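Local coordinates for protein choline dehydrogenase and related flavoproteins (Aspergillus oryzae, PDB 3Q9T) that oxidises formate as a formate oxidase of the glucose-methanol-choline oxidoreductase family, carrying 8-formyl-FAD as its flavin cofactor, at residues A[15-20]-A[556-561]; A[308-313]-A[499-504]. All blocks are in the same frame, centred on the assembly; numbering follows the deposited sequence. Where two conformers were deposited one is given.

Contact 1 (A[15-20]-A[556-561]); sequences GTAGNT and NSVYAV. With FAY ([(2R,3S,4R,5R)-5-(6-amino-9H-purin-9-yl)-3,4-dihydroxytetrahydrofuran-2-yl]methyl (2R,3S,4S)-5-(8-formyl-7-methyl-2,4-dioxo-3,4-dihydrobenzo[g]pteridin-10(2H)-yl)-2,3,4-trihydroxypentyl dihydrogen diphosphate), chain D.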
loop_
_atom_site.group_PDB
_atom_site.type_symbol
_atom_site.label_atom_id
_atom_site.label_comp_id
_atom_site.label_asym_id
_atom_site.label_seq_id
_atom_site.Cartn_x
_atom_site.Cartn_y
_atom_site.Cartn_z
ATOM N N GLY A 15 15.333 8.101 24.147
ATOM C CA GLY A 15 14.268 7.111 24.113
ATOM C C GLY A 15 14.347 6.082 25.226
ATOM O O GLY A 15 14.868 6.347 26.323
ATOM N N THR A 16 13.844 4.889 24.927
ATOM C CA THR A 16 13.747 3.823 25.909
ATOM C C THR A 16 15.086 3.387 26.481
ATOM O O THR A 16 15.299 3.464 27.688
ATOM C CB THR A 16 13.063 2.610 25.296
ATOM O OG1 THR A 16 11.883 3.044 24.623
ATOM C CG2 THR A 16 12.709 1.584 26.361
ATOM N N ALA A 17 15.968 2.880 25.624
ATOM C CA ALA A 17 17.314 2.520 26.064
ATOM C C ALA A 17 18.146 3.781 26.348
ATOM O O ALA A 17 18.994 3.807 27.259
ATOM C CB ALA A 17 18.001 1.660 25.011
ATOM N N GLY A 18 17.893 4.830 25.569
ATOM C CA GLY A 18 18.652 6.065 25.698
ATOM C C GLY A 18 18.610 6.568 27.131
ATOM O O GLY A 18 19.631 6.652 27.798
ATOM N N ASN A 19 17.419 6.882 27.620
ATOM C CA ASN A 19 17.286 7.346 28.998
ATOM C C ASN A 19 17.786 6.364 30.047
ATOM O O ASN A 19 18.316 6.774 31.072
ATOM C CB ASN A 19 15.847 7.772 29.283
ATOM C CG ASN A 19 15.427 8.953 28.433
ATOM O OD1 ASN A 19 16.281 9.732 27.975
ATOM N ND2 ASN A 19 14.123 9.100 28.214
ATOM N N THR A 20 17.636 5.069 29.788
ATOM C CA THR A 20 18.137 4.066 30.715
ATOM C C THR A 20 19.639 4.224 30.892
ATOM O O THR A 20 20.146 4.275 32.024
ATOM C CB THR A 20 17.849 2.628 30.216
ATOM O OG1 THR A 20 16.439 2.462 30.029
ATOM C CG2 THR A 20 18.362 1.591 31.221
ATOM N N ASN A 556 10.801 -4.940 27.437
ATOM C CA ASN A 556 11.599 -5.475 28.545
ATOM C C ASN A 556 13.039 -5.742 28.081
ATOM O O ASN A 556 13.996 -5.313 28.734
ATOM C CB ASN A 556 10.921 -6.736 29.115
ATOM C CG ASN A 556 11.561 -7.243 30.422
ATOM O OD1 ASN A 556 11.172 -8.295 30.916
ATOM N ND2 ASN A 556 12.536 -6.508 30.971
ATOM N N SER A 557 13.204 -6.402 26.935
ATOM C CA SER A 557 14.551 -6.657 26.400
ATOM C C SER A 557 15.306 -5.358 26.035
ATOM O O SER A 557 16.540 -5.289 26.128
ATOM C CB SER A 557 14.495 -7.590 25.190
ATOM O OG SER A 557 13.759 -6.996 24.116
ATOM N N VAL A 558 14.569 -4.329 25.629
ATOM C CA VAL A 558 15.205 -3.070 25.255
ATOM C C VAL A 558 15.775 -2.337 26.475
ATOM O O VAL A 558 16.900 -1.840 26.447
ATOM C CB VAL A 558 14.247 -2.161 24.455
ATOM C CG1 VAL A 558 14.939 -0.853 24.076
ATOM C CG2 VAL A 558 13.751 -2.898 23.215
ATOM N N TYR A 559 14.994 -2.255 27.543
ATOM C CA TYR A 559 15.520 -1.753 28.803
ATOM C C TYR A 559 16.697 -2.617 29.235
ATOM O O TYR A 559 17.721 -2.104 29.647
ATOM C CB TYR A 559 14.456 -1.759 29.891
ATOM C CG TYR A 559 13.490 -0.592 29.859
ATOM C CD1 TYR A 559 13.856 0.650 30.362
ATOM C CD2 TYR A 559 12.196 -0.743 29.353
ATOM C CE1 TYR A 559 12.970 1.722 30.345
ATOM C CE2 TYR A 559 11.294 0.324 29.349
ATOM C CZ TYR A 559 11.691 1.552 29.843
ATOM O OH TYR A 559 10.810 2.609 29.849
ATOM N N ALA A 560 16.562 -3.935 29.137
ATOM C CA ALA A 560 17.688 -4.816 29.491
ATOM C C ALA A 560 18.966 -4.407 28.752
ATOM O O ALA A 560 20.058 -4.380 29.339
ATOM C CB ALA A 560 17.361 -6.270 29.190
ATOM N N VAL A 561 18.827 -4.117 27.457
ATOM C CA VAL A 561 19.965 -3.723 26.639
ATOM C C VAL A 561 20.625 -2.446 27.182
ATOM O O VAL A 561 21.855 -2.358 27.279
ATOM C CB VAL A 561 19.571 -3.534 25.156
ATOM C CG1 VAL A 561 20.561 -2.610 24.464
ATOM C CG2 VAL A 561 19.487 -4.907 24.440
HETATM P P FAY D . 14.257 2.165 21.638
HETATM N N1 FAY D . 6.866 -3.233 23.495
HETATM C C2 FAY D . 6.389 -3.854 24.646
HETATM O O2 FAY D . 7.158 -4.466 25.379
HETATM N N3 FAY D . 5.215 -3.412 25.219
HETATM C C4 FAY D . 4.270 -2.827 24.414
HETATM O O4 FAY D . 3.076 -3.102 24.638
HETATM N N5 FAY D . 3.811 -1.594 22.423
HETATM C C6 FAY D . 3.383 0.055 20.805
HETATM C C7 FAY D . 3.812 0.997 19.886
HETATM C C8 FAY D . 5.180 1.129 19.624
HETATM O O8 FAY D . 6.804 2.537 18.692
HETATM C C9 FAY D . 6.102 0.396 20.384
HETATM P PA FAY D . 12.919 4.572 20.986
HETATM C "C1'" FAY D . 8.089 -1.318 21.706
HETATM C C10 FAY D . 6.039 -2.419 22.757
HETATM N N10 FAY D . 6.576 -1.493 21.858
HETATM N N1A FAY D . 17.264 13.323 16.074
HETATM O O1A FAY D . 12.014 4.909 19.849
HETATM C C1B FAY D . 14.798 9.865 19.162
HETATM O O1P FAY D . 15.064 2.772 22.760
HETATM C "C2'" FAY D . 8.675 -0.387 22.793
HETATM O "O2'" FAY D . 7.837 0.708 22.897
HETATM C C2A FAY D . 17.008 13.433 17.428
HETATM O O2A FAY D . 12.205 4.317 22.279
HETATM C C2B FAY D . 13.323 9.507 19.146
HETATM O O2B FAY D . 12.472 10.636 19.231
HETATM O O2P FAY D . 15.083 1.165 20.850
HETATM C "C3'" FAY D . 10.158 0.108 22.763
HETATM O "O3'" FAY D . 10.362 1.465 23.150
HETATM N N3A FAY D . 16.338 12.425 18.101
HETATM C C3B FAY D . 13.212 8.643 20.383
HETATM O O3B FAY D . 13.078 9.482 21.504
HETATM O O3P FAY D . 13.818 3.314 20.597
HETATM C "C4'" FAY D . 10.888 -0.097 21.459
HETATM O "O4'" FAY D . 10.666 -1.458 21.102
HETATM C C4A FAY D . 15.936 11.318 17.425
HETATM C C4B FAY D . 14.567 7.987 20.485
HETATM O O4B FAY D . 15.436 8.700 19.621
HETATM C C4X FAY D . 4.695 -2.333 23.167
HETATM C "C5'" FAY D . 12.394 0.230 21.612
HETATM O "O5'" FAY D . 12.844 1.492 22.127
HETATM C C5A FAY D . 16.193 11.185 16.063
HETATM C C5B FAY D . 14.501 6.520 20.108
HETATM O O5B FAY D . 13.939 5.822 21.192
HETATM C C5X FAY D . 4.294 -0.818 21.391
HETATM C C6A FAY D . 16.858 12.199 15.376
HETATM N N6A FAY D . 17.018 12.117 14.047
HETATM N N7A FAY D . 15.693 9.999 15.659
HETATM C C7M FAY D . 2.769 1.713 19.063
HETATM C C8A FAY D . 15.138 9.371 16.718
HETATM C C8M FAY D . 5.634 2.370 18.958
HETATM C C9A FAY D . 5.676 -0.619 21.238
HETATM N N9A FAY D . 15.276 10.177 17.810
#
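The glycine-rich turn of the Rossmann-type dinucleotide fold, with G15 and G18 in what reads as a GxGxxG pattern, opens helix 16-25, and here T16 and A17 meet V558 and Y559 of helix 555-572 beside the diphosphate of the 8-formyl-FAD. T16 works in two directions. With its methyl anti to the backbone N (OG1 at chi1 -48°), CG2 lies over one face of the Y559 ring, offset toward the rim and 3.7 Å from the centroid, a CH-pi contact. Its hydroxyl faces the cofactor instead: OG1 donates to O2A at 2.7 Å and accepts from the ribityl O3' at 2.6 Å, so both of its roles are used. The T16 amide also reaches O2A, and the A17 amide points almost straight (171°) at O1P, 3.0 Å away. Two amides at a helix start thus grip both phosphates, where the helix dipole would be expected to favour their negative charge. G15 CA lies 3.2 Å from the cofactor's O5B, so the backbone itself lines the cofactor here. On the neighbouring helix, V558 packs CG1 against A17 CB at 4.1 Å and also touches the cofactor near O5', while T20 OG1, hydrogen-bonded back to T16 O at 2.8 Å, sits obliquely by CD1 of Y559. The two helix segments run roughly alongside, 36° apart with axes 8.3 Å from each other. Helix 16-25 follows strand 9-12, the middle strand of the five-stranded parallel sheet; Q555 N, starting helix 555-572, and A543 N, just after edge strand 538-540, also hydrogen-bond the cofactor.

Contact 2 (A[308-313]-A[499-504]); sequences PGVPFV and RAVLDR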
loop_
_atom_site.group_PDB
_atom_site.type_symbol
_atom_site.label_atom_id
_atom_site.label_comp_id
_atom_site.label_asym_id
_atom_site.label_seq_id
_atom_site.Cartn_x
_atom_site.Cartn_y
_atom_site.Cartn_z
ATOM N N PRO A 308 5.058 -9.915 12.628
ATOM C CA PRO A 308 3.836 -9.540 11.906
ATOM C C PRO A 308 2.647 -9.859 12.803
ATOM O O PRO A 308 2.744 -10.780 13.611
ATOM C CB PRO A 308 3.851 -10.471 10.695
ATOM C CG PRO A 308 4.525 -11.715 11.213
ATOM C CD PRO A 308 5.474 -11.297 12.322
ATOM N N GLY A 309 1.570 -9.086 12.697
ATOM C CA GLY A 309 0.393 -9.308 13.502
ATOM C C GLY A 309 -0.803 -9.264 12.575
ATOM O O GLY A 309 -0.852 -8.415 11.689
ATOM N N VAL A 310 -1.734 -10.203 12.736
ATOM C CA VAL A 310 -3.051 -10.047 12.129
ATOM C C VAL A 310 -4.112 -9.910 13.219
ATOM O O VAL A 310 -4.573 -10.898 13.778
ATOM C CB VAL A 310 -3.408 -11.200 11.154
ATOM C CG1 VAL A 310 -4.865 -11.077 10.692
ATOM C CG2 VAL A 310 -2.458 -11.198 9.967
ATOM N N PRO A 311 -4.487 -8.671 13.544
ATOM C CA PRO A 311 -5.545 -8.518 14.542
ATOM C C PRO A 311 -6.910 -8.765 13.922
ATOM O O PRO A 311 -7.081 -8.617 12.711
ATOM C CB PRO A 311 -5.437 -7.042 14.954
ATOM C CG PRO A 311 -4.170 -6.521 14.320
ATOM C CD PRO A 311 -3.919 -7.381 13.131
ATOM N N PHE A 312 -7.876 -9.127 14.753
ATOM C CA PHE A 312 -9.250 -9.247 14.306
ATOM C C PHE A 312 -10.209 -8.876 15.431
ATOM O O PHE A 312 -9.917 -9.098 16.610
ATOM C CB PHE A 312 -9.524 -10.654 13.752
ATOM C CG PHE A 312 -9.539 -11.738 14.787
ATOM C CD1 PHE A 312 -10.671 -11.971 15.552
ATOM C CD2 PHE A 312 -8.425 -12.551 14.978
ATOM C CE1 PHE A 312 -10.688 -12.995 16.498
ATOM C CE2 PHE A 312 -8.441 -13.571 15.921
ATOM C CZ PHE A 312 -9.582 -13.795 16.681
ATOM N N VAL A 313 -11.340 -8.291 15.062
ATOM C CA VAL A 313 -12.324 -7.827 16.043
ATOM C C VAL A 313 -13.594 -8.691 16.078
ATOM O O VAL A 313 -14.156 -9.038 15.039
ATOM C CB VAL A 313 -12.745 -6.381 15.760
ATOM C CG1 VAL A 313 -13.974 -5.998 16.608
ATOM C CG2 VAL A 313 -11.570 -5.421 16.003
ATOM N N ARG A 499 -4.811 -14.371 1.226
ATOM C CA ARG A 499 -5.047 -12.975 0.894
ATOM C C ARG A 499 -5.383 -12.171 2.152
ATOM O O ARG A 499 -4.882 -11.062 2.353
ATOM C CB ARG A 499 -6.188 -12.874 -0.117
ATOM C CG ARG A 499 -6.659 -11.454 -0.385
ATOM C CD ARG A 499 -5.732 -10.708 -1.331
ATOM N NE ARG A 499 -6.149 -9.318 -1.521
ATOM C CZ ARG A 499 -5.557 -8.469 -2.356
ATOM N NH1 ARG A 499 -4.529 -8.870 -3.088
ATOM N NH2 ARG A 499 -5.992 -7.225 -2.456
ATOM N N ALA A 500 -6.236 -12.739 2.994
ATOM C CA ALA A 500 -6.613 -12.116 4.260
ATOM C C ALA A 500 -5.399 -11.786 5.133
ATOM O O ALA A 500 -5.301 -10.686 5.671
ATOM C CB ALA A 500 -7.575 -13.022 5.028
ATOM N N VAL A 501 -4.479 -12.738 5.274
ATOM C CA VAL A 501 -3.306 -12.528 6.119
ATOM C C VAL A 501 -2.434 -11.386 5.582
ATOM O O VAL A 501 -2.075 -10.459 6.308
ATOM C CB VAL A 501 -2.482 -13.820 6.252
ATOM C CG1 VAL A 501 -1.153 -13.540 6.905
ATOM C CG2 VAL A 501 -3.262 -14.860 7.049
ATOM N N LEU A 502 -2.116 -11.439 4.295
ATOM C CA LEU A 502 -1.290 -10.405 3.695
ATOM C C LEU A 502 -1.962 -9.036 3.756
ATOM O O LEU A 502 -1.308 -8.021 4.009
ATOM C CB LEU A 502 -0.911 -10.753 2.251
ATOM C CG LEU A 502 -0.146 -12.068 2.060
ATOM C CD1 LEU A 502 0.081 -12.325 0.596
ATOM C CD2 LEU A 502 1.185 -12.070 2.826
ATOM N N ASP A 503 -3.258 -9.001 3.520
ATOM C CA ASP A 503 -3.937 -7.725 3.352
ATOM C C ASP A 503 -4.357 -7.097 4.671
ATOM O O ASP A 503 -4.664 -5.905 4.734
ATOM C CB ASP A 503 -5.147 -7.864 2.422
ATOM C CG ASP A 503 -5.547 -6.547 1.812
ATOM O OD1 ASP A 503 -4.641 -5.808 1.363
ATOM O OD2 ASP A 503 -6.752 -6.236 1.800
ATOM N N ARG A 504 -4.368 -7.894 5.728
ATOM C CA ARG A 504 -4.873 -7.420 7.004
ATOM C C ARG A 504 -3.807 -7.342 8.081
ATOM O O ARG A 504 -4.073 -6.877 9.202
ATOM C CB ARG A 504 -5.959 -8.359 7.491
ATOM C CG ARG A 504 -7.280 -8.158 6.840
ATOM C CD ARG A 504 -8.315 -8.153 7.925
ATOM N NE ARG A 504 -9.176 -9.290 7.770
ATOM C CZ ARG A 504 -10.134 -9.627 8.619
ATOM N NH1 ARG A 504 -10.327 -8.930 9.732
ATOM N NH2 ARG A 504 -10.879 -10.690 8.348
HETATM O O HOH W 1 -7.883 -7.095 10.743
#
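A chi1 of 173° sets V310 CG1 opposite the main-chain nitrogen and splits the two methyls over the last turn of helix 494-504: CG2 goes to V501 and CG1 to R504. V501 has a similar torsion, 170°, which carries its own CG1 to V310 CG2 at 4.1 Å, the two side chains crossing at about a right angle. The same CG2 also rests 3.8 Å from the V501 carbonyl O, while V310 CG1 meets R504 CB at 4.3 Å. Farther along the strand, P311 CD lies 4.0 Å from R504 O. The R504 side chain runs on beside the strand toward F312, and one water joins the two: it donates to P311 O at 2.6 Å and accepts from R504 NH1 at 3.2 Å. The guanidinium thus reaches the strand through one water, and lies obliquely to F312 CB. Strand and helix segments cross nearly perpendicular, at 102°, with axes 8.2 Å apart. Strand 308-316 is paired with strand 415-423 through V310 and F312, and M460 of helix 454-473 packs against both V310 and V501. On another side of helix 494-504, D503 hydrogen-bonds Y77 OH, at the start of strand 77-81, through OD1 and H407 of the second subunit through OD2.

How the contacts relate
Contact 1 joins residues near the two ends of the chain, 15-20 and 556-561, and both segments of contact 2 fall between them in sequence. Their centres are 29 Å apart and their nearest atoms about 15 Å; they do not touch, and they share no helix, strand or sheet. Contact 1 lies in the cofactor-binding part, where helix 16-25 follows strand 9-12 of the five-stranded parallel sheet; contact 2 sets helix 494-504 against strand 308-316 of the large mixed sheet, its P311 side chain about 12 Å from the cofactor. One serves cofactor binding, the other joins helix to sheet, and R499 and D503 of that helix, turned from the strand, reach the second subunit.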